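Local coordinates for glutamine amidotransferase type-2 domain-containing protein (Pseudomonas aeruginosa PAO1, PDB 1TE5), which is a predicted class II glutamine amidotransferase that probably frees ammonia from the side-chain amide of glutamine for transfer to an acceptor not yet identified, at residues F40-R44 with G45-F49; I75-I78 with R79-N82; F133-L136 with L137-R141; E214-P217 with D218-V221; T236-Q239 with S240-V244. One frame throughout, in Å; residues are numbered along the deposited sequence.

Interaction 1. Residues F40-R44 with G45-F49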
loop_
_atom_site.group_PDB
_atom_site.type_symbol
_atom_site.label_atom_id
_atom_site.label_comp_id
_atom_site.label_asym_id
_atom_site.label_seq_id
_atom_site.Cartn_x
_atom_site.Cartn_y
_atom_site.Cartn_z
ATOM N N PHE A 40 -3.984 -7.570 -2.599
ATOM C CA PHE A 40 -5.065 -7.993 -3.472
ATOM C C PHE A 40 -5.636 -6.799 -4.222
ATOM O O PHE A 40 -5.407 -5.653 -3.837
ATOM C CB PHE A 40 -6.148 -8.768 -2.706
ATOM C CG PHE A 40 -6.802 -7.993 -1.608
ATOM C CD1 PHE A 40 -8.015 -7.335 -1.828
ATOM C CD2 PHE A 40 -6.230 -7.948 -0.338
ATOM C CE1 PHE A 40 -8.658 -6.638 -0.794
ATOM C CE2 PHE A 40 -6.855 -7.259 0.703
ATOM C CZ PHE A 40 -8.075 -6.602 0.474
ATOM N N TYR A 41 -6.358 -7.064 -5.304
ATOM C CA TYR A 41 -6.906 -5.994 -6.118
ATOM C C TYR A 41 -8.396 -5.756 -6.039
ATOM O O TYR A 41 -9.178 -6.672 -5.850
ATOM C CB TYR A 41 -6.505 -6.212 -7.571
ATOM C CG TYR A 41 -5.016 -6.209 -7.768
ATOM C CD1 TYR A 41 -4.247 -7.319 -7.422
ATOM C CD2 TYR A 41 -4.374 -5.098 -8.299
ATOM C CE1 TYR A 41 -2.872 -7.322 -7.596
ATOM C CE2 TYR A 41 -3.002 -5.087 -8.479
ATOM C CZ TYR A 41 -2.257 -6.199 -8.128
ATOM O OH TYR A 41 -0.900 -6.179 -8.309
ATOM N N GLU A 42 -8.775 -4.501 -6.234
ATOM C CA GLU A 42 -10.157 -4.053 -6.230
ATOM C C GLU A 42 -10.300 -3.144 -7.447
ATOM O O GLU A 42 -10.359 -1.913 -7.372
ATOM C CB GLU A 42 -10.400 -3.220 -4.976
ATOM C CG GLU A 42 -11.760 -3.390 -4.341
ATOM C CD GLU A 42 -11.770 -2.940 -2.886
ATOM O OE1 GLU A 42 -11.294 -3.709 -2.020
ATOM O OE2 GLU A 42 -12.254 -1.819 -2.611
ATOM N N GLY A 43 -10.301 -3.805 -8.602
ATOM C CA GLY A 43 -10.307 -3.092 -9.863
ATOM C C GLY A 43 -8.822 -2.944 -10.209
ATOM O O GLY A 43 -8.104 -3.952 -10.206
ATOM N N ARG A 44 -8.362 -1.731 -10.507
ATOM C CA ARG A 44 -6.944 -1.523 -10.783
ATOM C C ARG A 44 -6.215 -1.177 -9.498
ATOM O O ARG A 44 -4.990 -1.239 -9.441
ATOM C CB ARG A 44 -6.730 -0.438 -11.838
ATOM C CG ARG A 44 -7.039 -0.931 -13.237
ATOM C CD ARG A 44 -6.996 0.169 -14.276
ATOM N NE ARG A 44 -7.828 -0.193 -15.421
ATOM C CZ ARG A 44 -7.451 -0.111 -16.690
ATOM N NH1 ARG A 44 -8.298 -0.476 -17.643
ATOM N NH2 ARG A 44 -6.243 0.345 -17.010
ATOM N N GLY A 45 -6.979 -0.801 -8.478
ATOM C CA GLY A 45 -6.410 -0.463 -7.186
ATOM C C GLY A 45 -5.935 -1.693 -6.429
ATOM O O GLY A 45 -6.439 -2.785 -6.645
ATOM N N VAL A 46 -4.968 -1.514 -5.535
ATOM C CA VAL A 46 -4.422 -2.626 -4.760
ATOM C C VAL A 46 -4.378 -2.320 -3.265
ATOM O O VAL A 46 -4.119 -1.184 -2.856
ATOM C CB VAL A 46 -2.992 -3.007 -5.255
ATOM C CG1 VAL A 46 -2.077 -1.815 -5.208
ATOM C CG2 VAL A 46 -2.406 -4.111 -4.409
ATOM N N ARG A 47 -4.704 -3.318 -2.452
ATOM C CA ARG A 47 -4.659 -3.171 -0.999
ATOM C C ARG A 47 -3.501 -4.008 -0.467
ATOM O O ARG A 47 -3.293 -5.132 -0.902
ATOM C CB ARG A 47 -5.966 -3.630 -0.357
ATOM C CG ARG A 47 -7.164 -2.785 -0.721
ATOM C CD ARG A 47 -8.341 -3.141 0.146
ATOM N NE ARG A 47 -9.563 -2.446 -0.247
ATOM C CZ ARG A 47 -9.958 -1.273 0.237
ATOM N NH1 ARG A 47 -11.089 -0.734 -0.188
ATOM N NH2 ARG A 47 -9.221 -0.637 1.143
ATOM N N LEU A 48 -2.748 -3.458 0.472
ATOM C CA LEU A 48 -1.610 -4.169 1.032
ATOM C C LEU A 48 -1.597 -4.150 2.560
ATOM O O LEU A 48 -1.662 -3.086 3.186
ATOM C CB LEU A 48 -0.304 -3.568 0.503
ATOM C CG LEU A 48 1.013 -4.167 1.012
ATOM C CD1 LEU A 48 1.167 -5.615 0.548
ATOM C CD2 LEU A 48 2.165 -3.316 0.524
ATOM N N PHE A 49 -1.521 -5.340 3.145
ATOM C CA PHE A 49 -1.466 -5.506 4.590
ATOM C C PHE A 49 -0.248 -6.388 4.803
ATOM O O PHE A 49 -0.174 -7.490 4.254
ATOM C CB PHE A 49 -2.706 -6.236 5.111
ATOM C CG PHE A 49 -4.012 -5.594 4.727
ATOM C CD1 PHE A 49 -4.692 -5.994 3.575
ATOM C CD2 PHE A 49 -4.579 -4.600 5.526
ATOM C CE1 PHE A 49 -5.912 -5.415 3.225
ATOM C CE2 PHE A 49 -5.804 -4.014 5.181
ATOM C CZ PHE A 49 -6.467 -4.429 4.024
#
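The Phe40 ring has Arg47 over one face, with CB of Arg47 4.0 Å from the ring centroid in a CH-pi contact, while Phe49 stands at its edge. The two phenylalanines meet rim to rim, neither lying over the other, with planes only 18° apart; CE2 of Phe40 is 3.3 Å from CE1 of Phe49. On the reverse side of the hairpin Val46 repeats the CH-pi theme, its CB 4.2 Å from the centroid of the Tyr41 ring. Phe40 can reach along the neighbouring strand because its CG sits between the backbone N and the carbonyl carbon (chi1 60°), which places the ring against Arg47 and Phe49.

Beyond the ring, the extended Arg47 chain ends at the carboxylate of Glu42. The grip is side-on: NE gives a nearly straight bond of 2.8 Å to Glu42 OE1, met from above the carboxylate plane, and NH1 gives one of 2.9 Å to OE2 on its syn side. In the backbone, Arg47 N bonds to Phe40 O (2.8 Å) and Phe40 N to Arg47 O (3.0 Å), a hydrogen-bonded antiparallel pair. A type II' turn from Glu42 to Gly45 reverses the chain, and Gly43 adopts backbone angles suited to glycine.

Arg47 also donates to the carbonyls of Gln50 and Asp51 of the second subunit, whose Phe49 packs on its counterpart. In one arginine, then, the aliphatic stem packs on a ring while the guanidinium serves hairpin ion pair and dimer contact at once, and the carboxylate probably helps balance its charge in this buried setting.

Interaction 2. Residues I75-I78 with R79-N82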
loop_
_atom_site.group_PDB
_atom_site.type_symbol
_atom_site.label_atom_id
_atom_site.label_comp_id
_atom_site.label_asym_id
_atom_site.label_seq_id
_atom_site.Cartn_x
_atom_site.Cartn_y
_atom_site.Cartn_z
ATOM N N ILE A 75 -1.978 -11.920 -3.974
ATOM C CA ILE A 75 -0.591 -12.352 -3.875
ATOM C C ILE A 75 -0.179 -12.138 -2.424
ATOM O O ILE A 75 -0.359 -11.051 -1.875
ATOM C CB ILE A 75 0.375 -11.546 -4.798
ATOM C CG1 ILE A 75 0.252 -12.005 -6.248
ATOM C CG2 ILE A 75 1.820 -11.740 -4.357
ATOM C CD1 ILE A 75 1.319 -11.435 -7.145
ATOM N N GLY A 76 0.397 -13.167 -1.817
ATOM C CA GLY A 76 0.820 -13.054 -0.437
ATOM C C GLY A 76 2.022 -13.917 -0.122
ATOM O O GLY A 76 2.381 -14.821 -0.894
ATOM N N HIS A 77 2.673 -13.608 0.994
ATOM C CA HIS A 77 3.841 -14.354 1.443
ATOM C C HIS A 77 3.770 -14.446 2.961
ATOM O O HIS A 77 3.910 -13.449 3.665
ATOM C CB HIS A 77 5.126 -13.637 1.073
ATOM C CG HIS A 77 6.389 -14.439 1.185
ATOM N ND1 HIS A 77 6.474 -15.580 1.954
ATOM C CD2 HIS A 77 7.613 -14.266 0.632
ATOM C CE1 HIS A 77 7.697 -16.075 1.869
ATOM N NE2 HIS A 77 8.407 -15.298 1.073
ATOM N N ILE A 78 3.523 -15.651 3.458
ATOM C CA ILE A 78 3.407 -15.887 4.896
ATOM C C ILE A 78 4.681 -16.545 5.429
ATOM O O ILE A 78 5.402 -17.217 4.686
ATOM C CB ILE A 78 2.185 -16.794 5.190
ATOM C CG1 ILE A 78 0.951 -16.277 4.444
ATOM C CG2 ILE A 78 1.906 -16.861 6.689
ATOM C CD1 ILE A 78 0.559 -14.856 4.770
ATOM N N ARG A 79 4.948 -16.361 6.718
ATOM C CA ARG A 79 6.123 -16.938 7.369
ATOM C C ARG A 79 7.405 -16.729 6.580
ATOM O O ARG A 79 8.094 -17.677 6.205
ATOM C CB ARG A 79 5.910 -18.426 7.685
ATOM C CG ARG A 79 4.888 -18.679 8.794
ATOM C CD ARG A 79 4.839 -20.144 9.241
ATOM N NE ARG A 79 4.379 -21.039 8.182
ATOM C CZ ARG A 79 5.179 -21.835 7.475
ATOM N NH1 ARG A 79 4.673 -22.616 6.527
ATOM N NH2 ARG A 79 6.487 -21.851 7.710
ATOM N N GLN A 80 7.718 -15.465 6.344
ATOM C CA GLN A 80 8.914 -15.095 5.615
ATOM C C GLN A 80 10.118 -15.276 6.522
ATOM O O GLN A 80 10.143 -14.766 7.642
ATOM C CB GLN A 80 8.792 -13.649 5.149
ATOM C CG GLN A 80 7.539 -13.419 4.309
ATOM C CD GLN A 80 7.313 -11.973 3.944
ATOM O OE1 GLN A 80 8.236 -11.163 3.968
ATOM N NE2 GLN A 80 6.082 -11.644 3.576
ATOM N N ALA A 81 11.107 -16.016 6.030
ATOM C CA ALA A 81 12.328 -16.305 6.778
ATOM C C ALA A 81 12.864 -15.095 7.519
ATOM O O ALA A 81 13.015 -14.015 6.946
ATOM C CB ALA A 81 13.396 -16.871 5.854
ATOM N N ASN A 82 13.145 -15.294 8.803
ATOM C CA ASN A 82 13.672 -14.242 9.678
ATOM C C ASN A 82 15.114 -13.886 9.278
ATOM O O ASN A 82 15.755 -13.042 9.904
ATOM C CB ASN A 82 13.659 -14.707 11.151
ATOM C CG ASN A 82 12.352 -15.395 11.562
ATOM O OD1 ASN A 82 12.155 -16.589 11.311
ATOM N ND2 ASN A 82 11.478 -14.657 12.238
#
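His77 and Gln80 meet where strand 75-78 runs into a corner at Arg79. There the backbone takes up left-handed angles (phi 47°, psi 59°), and this single kink brings Gln80 back beside His77 instead of carrying it onward.

The Gln80 side chain then lies over the imidazole. Its CG sits over the centre of the His77 ring, 3.4 Å from the centroid, in a CH-pi contact that covers one face. From there the chain runs on extended (chi2 174°) and lays the amide against the base of the histidine, with NE2 3.3 Å from His77 CB. The same NE2 donates to His77 O across 2.8 Å, almost straight at the hydrogen and with the acceptor in the amide plane, although it approaches from above the carbonyl plane. Methylene and nitrogen thus do separate jobs: CG packs on the ring, while NE2 fastens the backbone, the amide plane being inclined to that of the imidazole. A weak bond from His77 ND1 to Ile78 O, 3.4 Å long, may help set the rotation of the ring.

The other end of the Gln80 amide is also held, OE1 accepting from His92 N, and the His92 ring meets His77 edge to face. Arg79 leaves the corner in another direction, forming a salt bridge with Asp204 and packing on Cys2. In class II amidotransferases of the Ntn fold the amino-terminal cysteine is the nucleophile, so this buried corner at a strand end is consistent with a wall of the glutamine site.

Interaction 3. Residues F133-L136 with L137-R141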
loop_
_atom_site.group_PDB
_atom_site.type_symbol
_atom_site.label_atom_id
_atom_site.label_comp_id
_atom_site.label_asym_id
_atom_site.label_seq_id
_atom_site.Cartn_x
_atom_site.Cartn_y
_atom_site.Cartn_z
ATOM N N PHE A 133 12.975 -7.741 -7.808
ATOM C CA PHE A 133 11.726 -7.159 -8.306
ATOM C C PHE A 133 11.985 -5.928 -9.178
ATOM O O PHE A 133 11.433 -5.793 -10.276
ATOM C CB PHE A 133 10.823 -6.761 -7.131
ATOM C CG PHE A 133 9.480 -6.213 -7.545
ATOM C CD1 PHE A 133 8.804 -5.315 -6.725
ATOM C CD2 PHE A 133 8.881 -6.612 -8.745
ATOM C CE1 PHE A 133 7.543 -4.816 -7.086
ATOM C CE2 PHE A 133 7.621 -6.123 -9.122
ATOM C CZ PHE A 133 6.948 -5.220 -8.285
ATOM N N CYS A 134 12.757 -4.998 -8.637
ATOM C CA CYS A 134 13.101 -3.780 -9.341
ATOM C C CYS A 134 13.852 -4.082 -10.624
ATOM O O CYS A 134 13.529 -3.519 -11.661
ATOM C CB CYS A 134 13.937 -2.879 -8.448
ATOM S SG CYS A 134 13.025 -2.282 -7.029
ATOM N N ASP A 135 14.835 -4.977 -10.551
ATOM C CA ASP A 135 15.628 -5.344 -11.718
ATOM C C ASP A 135 14.753 -5.890 -12.839
ATOM O O ASP A 135 14.922 -5.518 -14.010
ATOM C CB ASP A 135 16.694 -6.373 -11.346
ATOM C CG ASP A 135 17.654 -6.656 -12.489
ATOM O OD1 ASP A 135 18.475 -5.775 -12.823
ATOM O OD2 ASP A 135 17.581 -7.760 -13.058
ATOM N N LEU A 136 13.839 -6.788 -12.478
ATOM C CA LEU A 136 12.920 -7.388 -13.443
ATOM C C LEU A 136 12.063 -6.295 -14.060
ATOM O O LEU A 136 11.698 -6.367 -15.234
ATOM C CB LEU A 136 12.024 -8.430 -12.761
ATOM C CG LEU A 136 10.894 -9.091 -13.560
ATOM C CD1 LEU A 136 10.669 -10.497 -13.032
ATOM C CD2 LEU A 136 9.606 -8.270 -13.488
ATOM N N LEU A 137 11.715 -5.310 -13.233
ATOM C CA LEU A 137 10.904 -4.178 -13.651
ATOM C C LEU A 137 11.686 -3.291 -14.603
ATOM O O LEU A 137 11.107 -2.694 -15.507
ATOM C CB LEU A 137 10.441 -3.372 -12.427
ATOM C CG LEU A 137 9.248 -3.922 -11.640
ATOM C CD1 LEU A 137 9.017 -3.083 -10.416
ATOM C CD2 LEU A 137 8.006 -3.934 -12.506
ATOM N N ASN A 138 12.993 -3.202 -14.391
ATOM C CA ASN A 138 13.869 -2.386 -15.227
ATOM C C ASN A 138 14.042 -2.988 -16.610
ATOM O O ASN A 138 14.198 -2.269 -17.596
ATOM C CB ASN A 138 15.236 -2.207 -14.570
ATOM C CG ASN A 138 15.187 -1.299 -13.360
ATOM O OD1 ASN A 138 16.117 -1.272 -12.552
ATOM N ND2 ASN A 138 14.115 -0.528 -13.241
ATOM N N ARG A 139 14.042 -4.317 -16.666
ATOM C CA ARG A 139 14.184 -5.045 -17.917
ATOM C C ARG A 139 12.914 -4.937 -18.741
ATOM O O ARG A 139 12.960 -4.953 -19.971
ATOM C CB ARG A 139 14.464 -6.514 -17.636
ATOM C CG ARG A 139 15.714 -6.764 -16.838
ATOM C CD ARG A 139 15.790 -8.223 -16.478
ATOM N NE ARG A 139 17.040 -8.559 -15.820
ATOM C CZ ARG A 139 17.753 -9.644 -16.098
ATOM N NH1 ARG A 139 18.886 -9.878 -15.447
ATOM N NH2 ARG A 139 17.330 -10.496 -17.028
ATOM N N VAL A 140 11.775 -4.937 -18.059
ATOM C CA VAL A 140 10.485 -4.820 -18.736
ATOM C C VAL A 140 10.312 -3.388 -19.236
ATOM O O VAL A 140 9.820 -3.178 -20.339
ATOM C CB VAL A 140 9.288 -5.209 -17.798
ATOM C CG1 VAL A 140 7.952 -4.939 -18.467
ATOM C CG2 VAL A 140 9.361 -6.672 -17.441
ATOM N N ARG A 141 10.713 -2.412 -18.425
ATOM C CA ARG A 141 10.594 -1.007 -18.795
ATOM C C ARG A 141 11.539 -0.642 -19.947
ATOM O O ARG A 141 11.185 0.155 -20.818
ATOM C CB ARG A 141 10.831 -0.100 -17.571
ATOM C CG ARG A 141 10.794 1.406 -17.875
ATOM C CD ARG A 141 9.753 2.186 -17.057
ATOM N NE ARG A 141 8.872 3.072 -17.823
ATOM C CZ ARG A 141 7.539 3.105 -17.720
ATOM N NH1 ARG A 141 6.833 3.950 -18.461
ATOM N NH2 ARG A 141 6.902 2.291 -16.885
#
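Apolar contact joins Phe133 to Leu137, one helical turn apart. The leucine lays CD1 over one face of the phenyl ring, offset toward its rim but still 3.7 Å from the centroid, in a CH-pi contact; CE2 of Phe133 is the nearest ring atom, at 3.6 Å. The ring can receive the methyl because Phe133 CG stands opposite its own backbone N (chi1 -177°), beside the carbonyl carbon. Leu136 and Val140 pack more loosely, CD2 to CG2 at 4.3 Å.

The charged pair uses the same four-residue spacing. Arg139 NE gives a hydrogen bond of 2.9 Å to Asp135 OD2, part of a salt bridge. Its geometry is far from flat: the nitrogen comes from above the carboxylate, and the carboxylate and guanidinium planes stand 72° apart. Only OD2 is engaged by NE here, and that oxygen also bonds to the hydroxyl of Tyr164, so it is held by Arg139 of its own helix and by Tyr164 of helix 150-165.

Backbone bonds supply the third kind, the alpha-helical series from Leu137 N to Phe133 O (3.0 Å) through Val140 N to Leu136 O (3.2 Å).

Helix 128-143 turns these groups to different neighbours. Phe133 and Leu137 pack on Trp103 of strand 101-108, with Phe94 and Leu98 of strand 94-98 also touching the pair, whereas Asp135 and Arg139 look to helix 150-165, where Arg139 lies against Val156, Ala160 and Tyr164.

Interaction 4. Residues E214-P217 with D218-V221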
loop_
_atom_site.group_PDB
_atom_site.type_symbol
_atom_site.label_atom_id
_atom_site.label_comp_id
_atom_site.label_asym_id
_atom_site.label_seq_id
_atom_site.Cartn_x
_atom_site.Cartn_y
_atom_site.Cartn_z
ATOM N N GLU A 214 -19.851 -21.067 -4.918
ATOM C CA GLU A 214 -19.805 -20.270 -6.140
ATOM C C GLU A 214 -20.793 -19.110 -6.187
ATOM O O GLU A 214 -21.926 -19.212 -5.704
ATOM C CB GLU A 214 -19.985 -21.156 -7.374
ATOM C CG GLU A 214 -21.427 -21.605 -7.654
ATOM C CD GLU A 214 -21.887 -22.779 -6.806
ATOM O OE1 GLU A 214 -23.119 -22.924 -6.622
ATOM O OE2 GLU A 214 -21.027 -23.569 -6.351
ATOM N N THR A 215 -20.348 -18.015 -6.798
ATOM C CA THR A 215 -21.125 -16.785 -6.961
ATOM C C THR A 215 -22.085 -16.941 -8.141
ATOM O O THR A 215 -23.248 -16.528 -8.077
ATOM C CB THR A 215 -20.194 -15.598 -7.279
ATOM O OG1 THR A 215 -19.181 -15.498 -6.271
ATOM C CG2 THR A 215 -20.977 -14.295 -7.354
ATOM N N THR A 216 -21.549 -17.468 -9.242
ATOM C CA THR A 216 -22.298 -17.702 -10.479
ATOM C C THR A 216 -21.979 -19.121 -10.952
ATOM O O THR A 216 -21.028 -19.751 -10.476
ATOM C CB THR A 216 -21.873 -16.726 -11.620
ATOM O OG1 THR A 216 -20.687 -17.210 -12.261
ATOM C CG2 THR A 216 -21.588 -15.340 -11.094
ATOM N N PRO A 217 -22.782 -19.656 -11.881
ATOM C CA PRO A 217 -22.521 -21.012 -12.375
ATOM C C PRO A 217 -21.313 -21.107 -13.309
ATOM O O PRO A 217 -21.024 -22.177 -13.851
ATOM C CB PRO A 217 -23.820 -21.361 -13.095
ATOM C CG PRO A 217 -24.294 -20.040 -13.584
ATOM C CD PRO A 217 -24.057 -19.140 -12.401
ATOM N N ASP A 218 -20.614 -19.988 -13.491
ATOM C CA ASP A 218 -19.443 -19.945 -14.361
ATOM C C ASP A 218 -18.166 -19.558 -13.631
ATOM O O ASP A 218 -17.192 -19.166 -14.261
ATOM C CB ASP A 218 -19.671 -18.971 -15.521
ATOM C CG ASP A 218 -20.998 -19.187 -16.212
ATOM O OD1 ASP A 218 -21.868 -18.296 -16.116
ATOM O OD2 ASP A 218 -21.166 -20.251 -16.843
ATOM N N ASP A 219 -18.164 -19.677 -12.308
ATOM C CA ASP A 219 -16.984 -19.341 -11.524
ATOM C C ASP A 219 -15.791 -20.268 -11.762
ATOM O O ASP A 219 -15.934 -21.480 -11.943
ATOM C CB ASP A 219 -17.308 -19.362 -10.032
ATOM C CG ASP A 219 -18.115 -18.169 -9.586
ATOM O OD1 ASP A 219 -18.110 -17.891 -8.368
ATOM O OD2 ASP A 219 -18.748 -17.503 -10.432
ATOM N N VAL A 220 -14.607 -19.678 -11.754
ATOM C CA VAL A 220 -13.365 -20.422 -11.897
ATOM C C VAL A 220 -12.386 -19.691 -10.982
ATOM O O VAL A 220 -12.155 -18.489 -11.140
ATOM C CB VAL A 220 -12.811 -20.435 -13.362
ATOM C CG1 VAL A 220 -11.481 -21.204 -13.423
ATOM C CG2 VAL A 220 -13.810 -21.059 -14.313
ATOM N N VAL A 221 -11.895 -20.393 -9.964
ATOM C CA VAL A 221 -10.946 -19.806 -9.029
ATOM C C VAL A 221 -9.771 -20.743 -8.799
ATOM O O VAL A 221 -9.951 -21.917 -8.477
ATOM C CB VAL A 221 -11.629 -19.355 -7.690
ATOM C CG1 VAL A 221 -13.096 -19.729 -7.669
ATOM C CG2 VAL A 221 -10.908 -19.918 -6.484
#
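The Asp219 carboxylate comes back to meet Thr215 and Thr216, and the Thr216 and Asp219 side chains cross at about a right angle. With CG beside the backbone N (chi1 -75°), each aspartate oxygen faces a different amide. OD1 accepts from Thr215 N at 2.7 Å and OD2 from Thr216 N at 3.0 Å, both donors standing well above the carboxylate plane. OD2 takes a second bond, 2.7 Å from Thr216 OG1, which arrives nearly along the C-O axis and from the same face as the amide.

These bonds stitch together a type I beta turn running from Thr216 to Asp219, on the loop that leads from strand 207-211 into strand 220-225. The turn's own backbone bond, Asp219 N to Thr216 O, is weak at 3.4 Å, so the side chains carry much of the closure. Thr216 OG1 sits between its backbone N and carbonyl carbon (chi1 82°), from where it gives to the aspartate and accepts from Asp218 N at 3.0 Å, completing an ST turn. Three donors on one carboxylate would probably stabilise its negative charge. Val11 and Phe197 also pack against Asp219, and Glu214 OE2 turns instead to Phe197 N.

Interaction 5. Residues T236-Q239 with S240-V244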
loop_
_atom_site.group_PDB
_atom_site.type_symbol
_atom_site.label_atom_id
_atom_site.label_comp_id
_atom_site.label_asym_id
_atom_site.label_seq_id
_atom_site.Cartn_x
_atom_site.Cartn_y
_atom_site.Cartn_z
ATOM N N THR A 236 -2.006 -29.804 -8.612
ATOM C CA THR A 236 -0.961 -30.085 -9.574
ATOM C C THR A 236 0.344 -29.521 -9.016
ATOM O O THR A 236 0.383 -28.386 -8.532
ATOM C CB THR A 236 -1.293 -29.433 -10.924
ATOM O OG1 THR A 236 -2.492 -30.015 -11.452
ATOM C CG2 THR A 236 -0.164 -29.627 -11.906
ATOM N N LEU A 237 1.399 -30.332 -9.024
ATOM C CA LEU A 237 2.694 -29.890 -8.525
ATOM C C LEU A 237 3.594 -29.399 -9.657
ATOM O O LEU A 237 3.728 -30.052 -10.696
ATOM C CB LEU A 237 3.383 -31.011 -7.743
ATOM C CG LEU A 237 2.627 -31.605 -6.544
ATOM C CD1 LEU A 237 3.475 -32.662 -5.856
ATOM C CD2 LEU A 237 2.262 -30.521 -5.558
ATOM N N GLN A 238 4.163 -28.217 -9.473
ATOM C CA GLN A 238 5.051 -27.628 -10.460
ATOM C C GLN A 238 6.500 -28.049 -10.221
ATOM O O GLN A 238 6.934 -28.221 -9.075
ATOM C CB GLN A 238 4.947 -26.099 -10.440
ATOM C CG GLN A 238 3.620 -25.535 -10.922
ATOM C CD GLN A 238 3.601 -24.017 -10.936
ATOM O OE1 GLN A 238 2.667 -23.398 -10.436
ATOM N NE2 GLN A 238 4.631 -23.412 -11.515
ATOM N N GLN A 239 7.233 -28.233 -11.317
ATOM C CA GLN A 239 8.643 -28.620 -11.278
ATOM C C GLN A 239 9.535 -27.395 -11.488
ATOM O O GLN A 239 9.076 -26.336 -11.915
ATOM C CB GLN A 239 8.939 -29.618 -12.399
ATOM C CG GLN A 239 7.962 -30.771 -12.508
ATOM C CD GLN A 239 7.871 -31.308 -13.926
ATOM O OE1 GLN A 239 6.782 -31.627 -14.412
ATOM N NE2 GLN A 239 9.013 -31.382 -14.609
ATOM N N SER A 240 10.824 -27.579 -11.249
ATOM C CA SER A 240 11.800 -26.517 -11.419
ATOM C C SER A 240 11.810 -26.018 -12.868
ATOM O O SER A 240 11.860 -26.816 -13.812
ATOM C CB SER A 240 13.184 -27.037 -11.020
ATOM O OG SER A 240 14.181 -26.032 -11.083
ATOM N N GLY A 241 11.726 -24.698 -13.030
ATOM C CA GLY A 241 11.750 -24.086 -14.352
ATOM C C GLY A 241 10.396 -23.826 -14.981
ATOM O O GLY A 241 10.304 -23.158 -16.021
ATOM N N GLU A 242 9.348 -24.362 -14.366
ATOM C CA GLU A 242 7.997 -24.196 -14.882
ATOM C C GLU A 242 7.312 -22.905 -14.455
ATOM O O GLU A 242 7.269 -22.552 -13.274
ATOM C CB GLU A 242 7.125 -25.395 -14.510
ATOM C CG GLU A 242 7.741 -26.731 -14.904
ATOM C CD GLU A 242 6.750 -27.880 -14.865
ATOM O OE1 GLU A 242 5.741 -27.787 -14.133
ATOM O OE2 GLU A 242 6.986 -28.882 -15.577
ATOM N N TRP A 243 6.783 -22.206 -15.447
ATOM C CA TRP A 243 6.075 -20.965 -15.225
ATOM C C TRP A 243 4.672 -21.133 -15.763
ATOM O O TRP A 243 4.423 -21.991 -16.601
ATOM C CB TRP A 243 6.786 -19.815 -15.945
ATOM C CG TRP A 243 6.977 -20.026 -17.431
ATOM C CD1 TRP A 243 8.075 -20.563 -18.049
ATOM C CD2 TRP A 243 6.063 -19.673 -18.479
ATOM N NE1 TRP A 243 7.903 -20.561 -19.410
ATOM C CE2 TRP A 243 6.674 -20.025 -19.702
ATOM C CE3 TRP A 243 4.784 -19.097 -18.501
ATOM C CZ2 TRP A 243 6.049 -19.810 -20.940
ATOM C CZ3 TRP A 243 4.163 -18.884 -19.734
ATOM C CH2 TRP A 243 4.796 -19.244 -20.934
ATOM N N VAL A 244 3.741 -20.344 -15.250
ATOM C CA VAL A 244 2.361 -20.397 -15.702
ATOM C C VAL A 244 1.810 -18.983 -15.645
ATOM O O VAL A 244 2.166 -18.209 -14.759
ATOM C CB VAL A 244 1.479 -21.316 -14.808
ATOM C CG1 VAL A 244 0.057 -21.320 -15.315
ATOM C CG2 VAL A 244 2.007 -22.743 -14.802
#
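Gln239 and Glu242 form the ends of a type II beta turn, closed by a hydrogen bond of 3.2 Å from Glu242 N to Gln239 O, with Gly241 at the third position in the positive-phi conformation (phi 94°) that glycine takes readily.

The Glu242 side chain folds back across the mouth of the turn. Its CG lies beside the backbone N (chi1 -52°), close to Gln239 O at 3.3 Å, and from there the extended chain delivers the carboxylate to the start of the turn. OE1 accepts from Gln239 N in a bond that is weak at 3.2 Å but almost perfectly straight. Backbone and side chain of one glutamate therefore both return to one residue, one as donor and one as acceptor. The remaining oxygen is less comfortably placed: OE2 is 3.0 Å from Gln239 OE1, and as two acceptors they make no bond, the amide and carboxylate planes crossing at 45°. Gln238, from the preceding strand, brings NE2 to 3.3 Å from Glu242 O and 4.3 Å from Val244 CG2.

The turn passes the chain between two sheets. Strand 236-238 is an outer strand beside 188-194, and strand 243-247 lies between 180-183 and 250-253. Ser240 at the tip bonds through OG to Arg165 and to Ser185 O, while Gln238 packs on Leu188 and Tyr190 on one hand and Thr182 on the other.

Overall arrangement
Four of the five contacts reach one antiparallel sheet: interaction 1 at its outer hairpin, interaction 2 on strand 73-80, the neighbour of 35-42, interaction 4 at the entry to strand 220-225 and interaction 5 leaving outer strand 236-238 for the six-stranded sheet. Interaction 3 alone is helical. Ring packing marks the more buried contacts. Interactions 2 and 3 are buried and lay aliphatic carbon over a ring; interaction 1, partly buried, does likewise and, like interaction 3, adds an ion pair. Interaction 4 is a surface turn held by a carboxylate on backbone amides, and interaction 5 uses the same device more weakly. Interactions 1 and 5 lie on opposite sides of the chain's centre, their centres about 26 Å apart.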